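Local coordinates for protein mevalonate kinase, putative (Leishmania major, PDB 2HFS) that probably catalyses the ATP-dependent phosphorylation of (R)-mevalonate to (R)-5-phosphomevalonate, an early step of isoprenoid biosynthesis, at residues I259-R264 and A281-T286; G104-V107 and G111-A114; L58-Q63 and K80-V85. All coordinates share one frame; numbering follows the deposited sequence.

Contact 1 of 3, residues I259-R264 and A281-T286; sequences IDVSCR and AKLSGT
The glycine-rich third sequence motif of the GHMP kinases begins within strand 280-284 and runs on into the turn after it, and here its Leu283 packs against Val261 and Ser262 in the link between helices 242-258 and 264-275. One methyl does most of the touching. Leu283 CD2 lies 3.5 Å from Val261 O and 3.7 Å from Ser262 CA, with Ser262 CB at 3.8 Å. The torsion that sets Leu283 CG between its own backbone N and carbonyl carbon (chi1 66°) turns this branch to the link. The side chains of Val261 and Leu283 cross at about a right angle, and Val261 CG2 stays 4.2 Å from Leu283 CD2. Farther along, Val261 CB approaches Thr286 O at 4.0 Å, a carbonyl that is hydrogen-bonded to His28. A Schellman motif with Asp260 as its C-prime residue ends helix 242-258, and Cys263 is the N-cap of the next helix. On the strand, Lys282 NZ bonds Leu283 O at 3.0 Å and forms a salt bridge with Glu27. Ser262 OG turns to Glu267 and Thr286 OG1 to Thr201. With these polar ends engaged elsewhere, cohesion across the contact is essentially van der Waals, carried mainly by one leucine branch.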
ATOM      1  N   ILE A 259      11.673  17.995  -3.872  1.00 13.35           N
ATOM      2  CA  ILE A 259      10.426  18.591  -3.373  1.00 14.27           C
ATOM      3  C   ILE A 259      10.360  18.499  -1.851  1.00 14.31           C
ATOM      4  O   ILE A 259       9.297  18.684  -1.241  1.00 14.40           O
ATOM      5  CB  ILE A 259       9.161  17.994  -4.037  1.00 13.66           C
ATOM      6  CG1 ILE A 259       9.086  16.475  -3.830  1.00 13.79           C
ATOM      7  CG2 ILE A 259       9.100  18.382  -5.509  1.00 14.82           C
ATOM      8  CD1 ILE A 259       7.671  15.927  -3.944  1.00  5.42           C
ATOM      9  N   ASP A 260      11.520  18.198  -1.261  1.00 15.10           N
ATOM     10  CA  ASP A 260      11.710  18.162   0.180  1.00 14.90           C
ATOM     11  C   ASP A 260      10.780  17.173   0.902  1.00 15.20           C
ATOM     12  O   ASP A 260      10.178  17.523   1.928  1.00 16.20           O
ATOM     13  CB  ASP A 260      11.532  19.586   0.733  1.00 16.92           C
ATOM     14  CG  ASP A 260      11.897  19.706   2.192  1.00 16.63           C
ATOM     15  OD1 ASP A 260      12.847  19.034   2.634  1.00 16.76           O
ATOM     16  OD2 ASP A 260      11.265  20.459   2.971  1.00 20.66           O
ATOM     17  N   VAL A 261      10.620  15.967   0.350  1.00 14.61           N
ATOM     18  CA  VAL A 261       9.837  14.933   1.052  1.00 15.20           C
ATOM     19  C   VAL A 261      10.666  13.737   1.525  1.00 14.12           C
ATOM     20  O   VAL A 261      10.113  12.758   2.004  1.00 15.39           O
ATOM     21  CB  VAL A 261       8.576  14.458   0.259  1.00 15.26           C
ATOM     22  CG1 VAL A 261       7.644  15.647  -0.068  1.00 15.98           C
ATOM     23  CG2 VAL A 261       8.952  13.694  -1.015  1.00 15.60           C
ATOM     24  N   SER A 262      11.990  13.814   1.413  1.00 15.74           N
ATOM     25  CA  SER A 262      12.839  12.785   2.053  1.00 13.62           C
ATOM     26  C   SER A 262      13.196  13.187   3.487  1.00 13.23           C
ATOM     27  O   SER A 262      12.619  14.133   4.021  1.00 13.79           O
ATOM     28  CB  SER A 262      14.086  12.446   1.219  1.00 15.81           C
ATOM     29  OG  SER A 262      14.786  11.334   1.792  1.00 12.24           O
ATOM     30  N   CYS A 263      14.120  12.451   4.104  1.00 13.99           N
ATOM     31  CA  CYS A 263      14.664  12.748   5.423  1.00 13.77           C
ATOM     32  C   CYS A 263      15.961  11.934   5.671  1.00 14.36           C
ATOM     33  O   CYS A 263      16.252  10.990   4.941  1.00 13.77           O
ATOM     34  CB  CYS A 263      13.609  12.474   6.501  1.00 13.50           C
ATOM     35  SG  CYS A 263      13.264  10.725   6.784  1.00 16.21           S
ATOM     36  N   ARG A 264      16.720  12.292   6.704  1.00 13.40           N
ATOM     37  CA  ARG A 264      17.985  11.619   7.045  1.00 15.83           C
ATOM     38  C   ARG A 264      17.863  10.085   7.087  1.00 14.23           C
ATOM     39  O   ARG A 264      18.725   9.361   6.565  1.00 14.13           O
ATOM     40  CB  ARG A 264      18.498  12.139   8.399  1.00 15.32           C
ATOM     41  CG  ARG A 264      19.736  11.451   8.940  1.00 18.89           C
ATOM     42  CD  ARG A 264      20.009  11.755  10.437  1.00 22.04           C
ATOM     43  NE  ARG A 264      19.068  11.059  11.321  1.00 30.02           N
ATOM     44  CZ  ARG A 264      18.796  11.400  12.584  1.00 33.52           C
ATOM     45  NH1 ARG A 264      19.375  12.454  13.155  1.00 35.69           N
ATOM     46  NH2 ARG A 264      17.917  10.687  13.278  1.00 36.33           N
ATOM     47  N   ALA A 281      16.428   2.167  -5.454  1.00  9.97           N
ATOM     48  CA  ALA A 281      15.878   2.293  -4.110  1.00 10.53           C
ATOM     49  C   ALA A 281      15.405   3.721  -3.904  1.00 10.69           C
ATOM     50  O   ALA A 281      16.041   4.672  -4.368  1.00 11.83           O
ATOM     51  CB  ALA A 281      16.923   1.938  -3.074  1.00  8.10           C
ATOM     52  N   LYS A 282      14.294   3.874  -3.197  1.00 10.19           N
ATOM     53  CA  LYS A 282      13.703   5.197  -3.056  1.00  9.19           C
ATOM     54  C   LYS A 282      12.704   5.165  -1.929  1.00  7.09           C
ATOM     55  O   LYS A 282      12.199   4.101  -1.563  1.00  8.57           O
ATOM     56  CB  LYS A 282      12.996   5.624  -4.358  1.00  8.34           C
ATOM     57  CG  LYS A 282      11.895   4.639  -4.829  1.00  9.57           C
ATOM     58  CD  LYS A 282      11.220   5.108  -6.125  1.00 10.69           C
ATOM     59  CE  LYS A 282      10.249   6.291  -5.919  1.00 12.25           C
ATOM     60  NZ  LYS A 282       8.992   5.859  -5.234  1.00 13.59           N
ATOM     61  N   LEU A 283      12.376   6.337  -1.421  1.00  8.09           N
ATOM     62  CA  LEU A 283      11.261   6.450  -0.492  1.00  6.74           C
ATOM     63  C   LEU A 283       9.991   6.010  -1.210  1.00  8.16           C
ATOM     64  O   LEU A 283       9.899   6.113  -2.426  1.00  8.71           O
ATOM     65  CB  LEU A 283      11.093   7.874   0.022  1.00  8.74           C
ATOM     66  CG  LEU A 283      10.696   9.040  -0.878  1.00  6.38           C
ATOM     67  CD1 LEU A 283       9.166   9.200  -1.162  1.00  7.93           C
ATOM     68  CD2 LEU A 283      11.226  10.300  -0.152  1.00  8.50           C
ATOM     69  N   SER A 284       9.016   5.529  -0.452  1.00  8.53           N
ATOM     70  CA  SER A 284       7.755   5.073  -1.043  1.00  9.23           C
ATOM     71  C   SER A 284       6.601   5.691  -0.282  1.00  9.63           C
ATOM     72  O   SER A 284       6.425   5.407   0.899  1.00 10.37           O
ATOM     73  CB  SER A 284       7.647   3.547  -0.983  1.00  8.32           C
ATOM     74  OG  SER A 284       6.393   3.123  -1.495  1.00 11.29           O
ATOM     75  N   GLY A 285       5.821   6.529  -0.956  1.00 10.12           N
ATOM     76  CA  GLY A 285       4.622   7.088  -0.344  1.00 10.80           C
ATOM     77  C   GLY A 285       4.852   8.498   0.145  1.00 12.07           C
ATOM     78  O   GLY A 285       5.470   9.304  -0.542  1.00 13.46           O
ATOM     79  N   THR A 286       4.365   8.780   1.351  1.00 12.75           N
ATOM     80  CA  THR A 286       4.336  10.149   1.886  1.00 13.34           C
ATOM     81  C   THR A 286       5.730  10.743   2.047  1.00 11.89           C
ATOM     82  O   THR A 286       5.928  11.924   1.804  1.00 13.22           O
ATOM     83  CB  THR A 286       3.574  10.177   3.230  1.00  9.70           C
ATOM     84  OG1 THR A 286       2.207   9.847   2.991  1.00 15.10           O
ATOM     85  CG2 THR A 286       3.524  11.593   3.843  1.00 12.37           C
TER

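Contact 2 of 3, residues G104-V107 and G111-A114; sequences GPLV and GIGA
Leu106 reaches Ile112 with its CG anti to the backbone N (chi1 -172°), while Ile112 has CG1 turned well short of that position (chi1 -149°) and CG2 between the backbone N and the carbonyl carbon. The two side chains slide past each other in opposite directions, and Leu106 CD1 meets Ile112 CG1 at 4.0 Å. The other leucine methyl, Leu106 CD2, comes within 4.5 Å of Ala114 CA, at the start of helix 114-130. From the isoleucine side, Ile112 CG2 packs 3.8 Å from Val107 O. The Gly-Ile-Gly of 111-113 belongs to the second GHMP kinase motif, whose glycine-rich loop holds the nucleotide phosphates in relatives. Gly111 and Gly113 both have positive phi, a conformation that favours glycine, and Gly113 is the N-cap of helix 114-130. Around the apolar pair, Leu106 also rests on Ile41 and Thr45 of strand 36-52, and both Leu106 and Ile112 touch Tyr322, whose OH is hydrogen-bonded to Val107 N. Contact between the two ends of the loop is therefore largely van der Waals, between aliphatic groups and one backbone carbonyl, and this packing accompanies the glycine-shaped turn into helix 114-130.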
ATOM      1  N   GLY A 104      -2.812 -13.387   8.244  1.00 11.21           N
ATOM      2  CA  GLY A 104      -2.026 -13.180   7.003  1.00  9.58           C
ATOM      3  C   GLY A 104      -0.640 -12.632   7.307  1.00  7.08           C
ATOM      4  O   GLY A 104      -0.428 -12.088   8.391  1.00  9.06           O
ATOM      5  N   PRO A 105       0.317 -12.789   6.392  1.00  8.17           N
ATOM      6  CA  PRO A 105       1.733 -12.474   6.696  1.00  7.38           C
ATOM      7  C   PRO A 105       2.121 -11.013   6.536  1.00  7.56           C
ATOM      8  O   PRO A 105       3.196 -10.634   6.970  1.00  8.88           O
ATOM      9  CB  PRO A 105       2.504 -13.340   5.695  1.00  8.31           C
ATOM     10  CG  PRO A 105       1.635 -13.368   4.524  1.00  6.65           C
ATOM     11  CD  PRO A 105       0.173 -13.306   5.019  1.00  7.86           C
ATOM     12  N   LEU A 106       1.258 -10.194   5.924  1.00  7.96           N
ATOM     13  CA  LEU A 106       1.531  -8.749   5.813  1.00  8.67           C
ATOM     14  C   LEU A 106       1.785  -8.104   7.171  1.00  9.34           C
ATOM     15  O   LEU A 106       1.046  -8.348   8.110  1.00  9.15           O
ATOM     16  CB  LEU A 106       0.391  -8.019   5.113  1.00  9.53           C
ATOM     17  CG  LEU A 106       0.595  -6.539   4.744  1.00  3.36           C
ATOM     18  CD1 LEU A 106       1.723  -6.412   3.760  1.00  7.07           C
ATOM     19  CD2 LEU A 106      -0.701  -5.936   4.161  1.00  8.96           C
ATOM     20  N   VAL A 107       2.810  -7.255   7.252  1.00 10.05           N
ATOM     21  CA  VAL A 107       3.139  -6.536   8.494  1.00  7.44           C
ATOM     22  C   VAL A 107       2.571  -5.105   8.474  1.00  7.83           C
ATOM     23  O   VAL A 107       3.139  -4.231   7.830  1.00  6.70           O
ATOM     24  CB  VAL A 107       4.694  -6.488   8.725  1.00 10.07           C
ATOM     25  CG1 VAL A 107       5.087  -5.555   9.935  1.00  8.94           C
ATOM     26  CG2 VAL A 107       5.260  -7.889   8.884  1.00 11.63           C
ATOM     27  N   GLY A 111       2.575   3.216   5.581  1.00 10.74           N
ATOM     28  CA  GLY A 111       3.067   3.231   4.190  1.00 10.02           C
ATOM     29  C   GLY A 111       2.757   2.002   3.339  1.00 10.63           C
ATOM     30  O   GLY A 111       2.824   2.045   2.089  1.00 11.84           O
ATOM     31  N   ILE A 112       2.419   0.901   4.004  1.00 10.18           N
ATOM     32  CA  ILE A 112       2.228  -0.397   3.350  1.00  8.45           C
ATOM     33  C   ILE A 112       0.763  -0.671   2.935  1.00  9.41           C
ATOM     34  O   ILE A 112       0.434  -1.771   2.428  1.00 10.60           O
ATOM     35  CB  ILE A 112       2.735  -1.505   4.274  1.00  9.30           C
ATOM     36  CG1 ILE A 112       3.274  -2.689   3.459  1.00  8.75           C
ATOM     37  CG2 ILE A 112       1.630  -1.929   5.249  1.00  8.74           C
ATOM     38  CD1 ILE A 112       4.498  -2.356   2.544  1.00 10.82           C
ATOM     39  N   GLY A 113      -0.102   0.320   3.150  1.00 10.16           N
ATOM     40  CA  GLY A 113      -1.542   0.219   2.815  1.00 11.13           C
ATOM     41  C   GLY A 113      -2.327  -0.811   3.619  1.00 13.38           C
ATOM     42  O   GLY A 113      -3.327  -1.377   3.140  1.00 13.49           O
ATOM     43  N   ALA A 114      -1.896  -1.034   4.861  1.00 13.41           N
ATOM     44  CA  ALA A 114      -2.447  -2.103   5.689  1.00 11.61           C
ATOM     45  C   ALA A 114      -3.904  -1.886   6.067  1.00 10.52           C
ATOM     46  O   ALA A 114      -4.665  -2.861   6.199  1.00 10.64           O
ATOM     47  CB  ALA A 114      -1.595  -2.298   6.936  1.00 12.32           C
TER

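Contact 3 of 3, residues L58-Q63 and K80-V85; sequences LQVDDQ and KAHQLV
Leu58 and Val60 of strand 58-62 meet His82 of helix 70-88 within a beta-alpha-beta unit, whose helix links this strand to strand 97-103, its parallel neighbour in the sheet of the N-terminal half. The van der Waals part centres on the imidazole. Leu58 has CG anti to the backbone N, which extends the side chain to the helix, where Leu58 CD2 lies 3.7 Å from His82 ND1 and 3.8 Å from His82 CB. The leucine and histidine side chains cross at about a right angle, and the methyl reaches the ring obliquely. Val60 comes from two residues along the strand, on the same side of it, and places CG2 at the ring edge, near the ring plane, 4.2 Å from His82 ND1. Phe122 of helix 114-130 meets the imidazole with the ring planes at about 55°, and Met100 of strand 97-103 also packs on it. The polar part belongs to the other ring nitrogen: His82 NE2 is hydrogen-bonded to Asp118 OD1, so the buried imidazole has a fixed rotation and a carboxylate that would tend to polarise it. Backbone bonds provide the framework, with Gln59 and Asp61 paired to strand 97-103 and Leu84 N bonded to Lys80 O within the helix. A further polar link lies where the strand ends, away from the helix. There Gln63 NE2 donates to Asp61 OD1 over 3.0 Å at an N-H...O angle of 155°, meeting the carboxylate on its syn side and 22° out of its plane.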
ATOM      1  N   LEU A  58     -19.351  -6.967  16.679  1.00 14.16           N
ATOM      2  CA  LEU A  58     -18.202  -7.561  16.007  1.00 13.57           C
ATOM      3  C   LEU A  58     -17.064  -7.721  17.006  1.00 14.27           C
ATOM      4  O   LEU A  58     -16.516  -6.736  17.516  1.00 13.01           O
ATOM      5  CB  LEU A  58     -17.767  -6.676  14.819  1.00 14.07           C
ATOM      6  CG  LEU A  58     -16.584  -7.123  13.956  1.00 13.70           C
ATOM      7  CD1 LEU A  58     -16.955  -8.396  13.187  1.00 10.89           C
ATOM      8  CD2 LEU A  58     -16.141  -6.006  13.008  1.00 13.71           C
ATOM      9  N   GLN A  59     -16.701  -8.967  17.274  1.00 12.09           N
ATOM     10  CA  GLN A  59     -15.596  -9.252  18.190  1.00 12.09           C
ATOM     11  C   GLN A  59     -14.307  -9.407  17.389  1.00 12.40           C
ATOM     12  O   GLN A  59     -14.225 -10.296  16.551  1.00 12.25           O
ATOM     13  CB  GLN A  59     -15.859 -10.539  18.971  1.00 13.32           C
ATOM     14  CG  GLN A  59     -17.204 -10.597  19.711  1.00 16.94           C
ATOM     15  CD  GLN A  59     -17.509  -9.346  20.524  1.00 19.67           C
ATOM     16  OE1 GLN A  59     -16.652  -8.852  21.269  1.00 21.07           O
ATOM     17  NE2 GLN A  59     -18.728  -8.829  20.380  1.00 19.43           N
ATOM     18  N   VAL A  60     -13.318  -8.551  17.636  1.00 11.70           N
ATOM     19  CA  VAL A  60     -12.099  -8.569  16.815  1.00 11.12           C
ATOM     20  C   VAL A  60     -10.951  -9.239  17.520  1.00 11.01           C
ATOM     21  O   VAL A  60     -10.555  -8.841  18.633  1.00 10.29           O
ATOM     22  CB  VAL A  60     -11.641  -7.167  16.338  1.00 12.18           C
ATOM     23  CG1 VAL A  60     -10.332  -7.256  15.508  1.00 11.03           C
ATOM     24  CG2 VAL A  60     -12.710  -6.488  15.520  1.00 11.83           C
ATOM     25  N   ASP A  61     -10.399 -10.235  16.835  1.00  9.42           N
ATOM     26  CA  ASP A  61      -9.237 -10.979  17.303  1.00 10.94           C
ATOM     27  C   ASP A  61      -8.130 -10.725  16.286  1.00 10.32           C
ATOM     28  O   ASP A  61      -7.970 -11.452  15.304  1.00  9.64           O
ATOM     29  CB  ASP A  61      -9.604 -12.454  17.456  1.00 10.50           C
ATOM     30  CG  ASP A  61      -8.455 -13.318  17.949  1.00 14.26           C
ATOM     31  OD1 ASP A  61      -7.421 -12.801  18.479  1.00 10.94           O
ATOM     32  OD2 ASP A  61      -8.543 -14.569  17.851  1.00 13.80           O
ATOM     33  N   ASP A  62      -7.408  -9.629  16.525  1.00 10.05           N
ATOM     34  CA  ASP A  62      -6.440  -9.089  15.583  1.00  9.34           C
ATOM     35  C   ASP A  62      -5.070  -9.680  15.872  1.00 10.69           C
ATOM     36  O   ASP A  62      -4.381  -9.296  16.853  1.00  9.82           O
ATOM     37  CB  ASP A  62      -6.412  -7.551  15.685  1.00 11.18           C
ATOM     38  CG  ASP A  62      -5.695  -6.888  14.517  1.00  9.71           C
ATOM     39  OD1 ASP A  62      -4.894  -7.568  13.829  1.00  9.72           O
ATOM     40  OD2 ASP A  62      -5.869  -5.679  14.240  1.00  5.69           O
ATOM     41  N   GLN A  63      -4.671 -10.619  15.016  1.00  8.87           N
ATOM     42  CA  GLN A  63      -3.398 -11.314  15.178  1.00  9.12           C
ATOM     43  C   GLN A  63      -2.370 -11.064  14.076  1.00  8.66           C
ATOM     44  O   GLN A  63      -1.389 -11.788  13.954  1.00  7.53           O
ATOM     45  CB  GLN A  63      -3.631 -12.809  15.366  1.00 11.10           C
ATOM     46  CG  GLN A  63      -4.648 -13.122  16.428  1.00 11.45           C
ATOM     47  CD  GLN A  63      -4.329 -14.365  17.214  1.00 11.32           C
ATOM     48  OE1 GLN A  63      -3.483 -15.178  16.813  1.00 11.71           O
ATOM     49  NE2 GLN A  63      -5.013 -14.523  18.356  1.00 12.10           N
ATOM     50  N   LYS A  80     -14.210   2.368  13.493  1.00 14.03           N
ATOM     51  CA  LYS A  80     -15.024   3.169  12.579  1.00 13.87           C
ATOM     52  C   LYS A  80     -15.036   2.557  11.176  1.00 13.87           C
ATOM     53  O   LYS A  80     -16.088   2.481  10.538  1.00 12.09           O
ATOM     54  CB  LYS A  80     -14.545   4.619  12.533  1.00 14.14           C
ATOM     55  CG  LYS A  80     -14.803   5.413  13.818  1.00 15.54           C
ATOM     56  CD  LYS A  80     -14.376   6.880  13.660  1.00 16.77           C
ATOM     57  N   ALA A  81     -13.860   2.109  10.724  1.00 12.21           N
ATOM     58  CA  ALA A  81     -13.685   1.505   9.403  1.00 13.23           C
ATOM     59  C   ALA A  81     -14.585   0.282   9.213  1.00 13.16           C
ATOM     60  O   ALA A  81     -15.317   0.176   8.227  1.00 14.21           O
ATOM     61  CB  ALA A  81     -12.208   1.112   9.201  1.00 12.48           C
ATOM     62  N   HIS A  82     -14.527  -0.639  10.166  1.00 12.32           N
ATOM     63  CA  HIS A  82     -15.326  -1.859  10.093  1.00 11.10           C
ATOM     64  C   HIS A  82     -16.827  -1.567  10.101  1.00 12.69           C
ATOM     65  O   HIS A  82     -17.600  -2.227   9.394  1.00 14.03           O
ATOM     66  CB  HIS A  82     -14.969  -2.798  11.233  1.00 10.85           C
ATOM     67  CG  HIS A  82     -13.641  -3.456  11.069  1.00 10.42           C
ATOM     68  ND1 HIS A  82     -13.029  -4.151  12.085  1.00  9.47           N
ATOM     69  CD2 HIS A  82     -12.804  -3.524  10.005  1.00 10.06           C
ATOM     70  CE1 HIS A  82     -11.875  -4.629  11.654  1.00 11.68           C
ATOM     71  NE2 HIS A  82     -11.717  -4.263  10.392  1.00  8.22           N
ATOM     72  N   GLN A  83     -17.241  -0.589  10.904  1.00 14.25           N
ATOM     73  CA  GLN A  83     -18.648  -0.244  10.989  1.00 14.48           C
ATOM     74  C   GLN A  83     -19.124   0.363   9.672  1.00 14.65           C
ATOM     75  O   GLN A  83     -20.239   0.099   9.229  1.00 14.09           O
ATOM     76  CB  GLN A  83     -18.944   0.669  12.190  1.00 15.99           C
ATOM     77  CG  GLN A  83     -20.446   0.829  12.461  1.00 17.47           C
ATOM     78  CD  GLN A  83     -21.119  -0.507  12.736  1.00 20.24           C
ATOM     79  OE1 GLN A  83     -20.725  -1.221  13.653  1.00 23.42           O
ATOM     80  NE2 GLN A  83     -22.126  -0.847  11.938  1.00 22.65           N
ATOM     81  N   LEU A  84     -18.260   1.147   9.036  1.00 12.18           N
ATOM     82  CA  LEU A  84     -18.560   1.721   7.718  1.00 13.68           C
ATOM     83  C   LEU A  84     -18.861   0.647   6.683  1.00 13.47           C
ATOM     84  O   LEU A  84     -19.799   0.773   5.878  1.00 12.53           O
ATOM     85  CB  LEU A  84     -17.385   2.566   7.259  1.00 13.23           C
ATOM     86  CG  LEU A  84     -17.476   3.980   7.857  1.00 14.21           C
ATOM     87  CD1 LEU A  84     -16.227   4.760   7.579  1.00 15.93           C
ATOM     88  CD2 LEU A  84     -18.702   4.697   7.294  1.00 16.59           C
ATOM     89  N   VAL A  85     -18.051  -0.413   6.711  1.00 12.89           N
ATOM     90  CA  VAL A  85     -18.219  -1.549   5.801  1.00 12.64           C
ATOM     91  C   VAL A  85     -19.506  -2.322   6.121  1.00 13.46           C
ATOM     92  O   VAL A  85     -20.274  -2.660   5.216  1.00 12.56           O
ATOM     93  CB  VAL A  85     -16.989  -2.480   5.838  1.00 13.35           C
ATOM     94  CG1 VAL A  85     -17.219  -3.769   4.988  1.00 13.10           C
ATOM     95  CG2 VAL A  85     -15.742  -1.714   5.369  1.00 10.83           C
TER

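In the fold
From the N terminus, contact 3 comes first, closing the connection from strand 58-62 to helix 70-88 and packing that helix on its sheet. After strand 97-103, contact 2 closes a short loop with three intervening residues, directly before helix 114-130. Contact 1 follows much later, in the C-terminal part of the GHMP kinase fold, and encloses helix 264-275 between the link at 259-264 and strand 280-284. The three are in series, with neither nesting nor crossing. Contacts 1 and 3 lie on opposite sides of the chain's centre, their own centres about 32 Å apart. Contact 2 approaches contact 1 to about 5 Å between nearest atoms, without touching, bringing two GHMP kinase motifs close together.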